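Local coordinates for sperm autoantigenic protein 17 (Danio rerio, PDB 7MY4) that probably docks A-kinase anchoring proteins through a docking and dimerization domain like that of type II PKA regulatory subunits, at residues P34-I37 with A38-A41. Residues are numbered along the deposited sequence; the frame is centred on the assembly and turned at random.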
loop_
_atom_site.group_PDB
_atom_site.type_symbol
_atom_site.label_atom_id
_atom_site.label_comp_id
_atom_site.label_asym_id
_atom_site.label_seq_id
_atom_site.Cartn_x
_atom_site.Cartn_y
_atom_site.Cartn_z
ATOM N N PRO A 34 -17.953 -3.500 -5.901
ATOM C CA PRO A 34 -18.512 -2.565 -4.925
ATOM C C PRO A 34 -19.545 -1.666 -5.571
ATOM O O PRO A 34 -19.358 -1.169 -6.689
ATOM C CB PRO A 34 -17.290 -1.768 -4.459
ATOM C CG PRO A 34 -16.317 -1.877 -5.584
ATOM C CD PRO A 34 -16.523 -3.270 -6.152
ATOM N N GLU A 35 -20.622 -1.408 -4.822
ATOM C CA GLU A 35 -21.584 -0.423 -5.293
ATOM C C GLU A 35 -20.989 0.984 -5.320
ATOM O O GLU A 35 -21.367 1.787 -6.180
ATOM C CB GLU A 35 -22.846 -0.482 -4.427
ATOM C CG GLU A 35 -23.788 -1.651 -4.769
ATOM C CD GLU A 35 -24.155 -1.713 -6.264
ATOM O OE1 GLU A 35 -24.204 -0.649 -6.924
ATOM O OE2 GLU A 35 -24.370 -2.828 -6.792
ATOM N N ASP A 36 -20.027 1.281 -4.436
ATOM C CA ASP A 36 -19.395 2.609 -4.326
ATOM C C ASP A 36 -17.883 2.427 -4.479
ATOM O O ASP A 36 -17.188 2.083 -3.515
ATOM C CB ASP A 36 -19.755 3.244 -2.989
ATOM C CG ASP A 36 -19.087 4.595 -2.756
ATOM O OD1 ASP A 36 -18.261 5.053 -3.583
ATOM O OD2 ASP A 36 -19.429 5.201 -1.708
ATOM N N ILE A 37 -17.373 2.658 -5.689
ATOM C CA ILE A 37 -15.991 2.284 -5.973
ATOM C C ILE A 37 -15.017 3.155 -5.187
ATOM O O ILE A 37 -14.017 2.655 -4.666
ATOM C CB ILE A 37 -15.714 2.334 -7.486
ATOM C CG1 ILE A 37 -16.442 1.189 -8.207
ATOM C CG2 ILE A 37 -14.217 2.281 -7.744
ATOM C CD1 ILE A 37 -16.307 1.279 -9.749
ATOM N N ALA A 38 -15.273 4.470 -5.095
ATOM C CA ALA A 38 -14.322 5.334 -4.393
ATOM C C ALA A 38 -14.214 4.970 -2.928
ATOM O O ALA A 38 -13.111 4.999 -2.360
ATOM C CB ALA A 38 -14.695 6.815 -4.559
ATOM N N THR A 39 -15.335 4.633 -2.285
ATOM C CA THR A 39 -15.241 4.179 -0.901
ATOM C C THR A 39 -14.428 2.898 -0.810
ATOM O O THR A 39 -13.575 2.745 0.076
ATOM C CB THR A 39 -16.629 3.991 -0.310
ATOM O OG1 THR A 39 -17.219 5.289 -0.124
ATOM C CG2 THR A 39 -16.544 3.302 1.042
ATOM N N PHE A 40 -14.660 1.974 -1.743
ATOM C CA PHE A 40 -13.903 0.722 -1.766
ATOM C C PHE A 40 -12.409 0.980 -1.954
ATOM O O PHE A 40 -11.564 0.301 -1.349
ATOM C CB PHE A 40 -14.442 -0.166 -2.895
ATOM C CG PHE A 40 -13.776 -1.501 -2.979
ATOM C CD1 PHE A 40 -12.629 -1.658 -3.739
ATOM C CD2 PHE A 40 -14.282 -2.573 -2.298
ATOM C CE1 PHE A 40 -12.000 -2.878 -3.810
ATOM C CE2 PHE A 40 -13.649 -3.799 -2.360
ATOM C CZ PHE A 40 -12.510 -3.938 -3.121
ATOM N N ALA A 41 -12.065 1.932 -2.822
ATOM C CA ALA A 41 -10.660 2.235 -3.075
ATOM C C ALA A 41 -9.982 2.767 -1.822
ATOM O O ALA A 41 -8.823 2.445 -1.541
ATOM C CB ALA A 41 -10.532 3.226 -4.227
#
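Asp36 reaches forward over the first turn of helix 37-55 and takes hold of Thr39 twice, the two side chains crossing at about a right angle. Its CB lies 4.2 Å from CB of Thr39. With CG anti to the backbone N (chi1 177°), the carboxylate is carried over the start of the helix, and Asp36 CG comes within 3.3 Å of Thr39 OG1. At the tip the two oxygens divide the work: OD1 accepts from Thr39 N at 3.2 Å, an almost straight bond, while OD2 takes the hydroxyl of the same residue, with OG1 at 2.7 Å. Both donors meet their oxygens from well above the carboxylate plane, 69° and 62° out of it. This makes Asp36 the N-cap of the second of the two helices of the RIIa-type docking and dimerization domain, joined to helix 18-32 by a short loop, and its negative charge probably suits the positive end of the helix dipole. The backbone carries the turn onward: Phe40 N bonds to Asp36 O at 3.1 Å, and Ala41 N to Ile37 O at 2.8 Å. Phe40 also meets Pro34, again crosswise. Pro34 CB rests on Phe40 CB at 3.6 Å, and Pro34 CG lies 3.7 Å from Phe40 CG, approaching the aromatic ring obliquely. A serine in place of Phe40 would probably leave Pro34 without its apolar partner and open a gap against helix 18-32, where the Phe40 side chain also touches Glu28, Val29 and Glu32. Ala41 adds a contact with Leu25 of that helix.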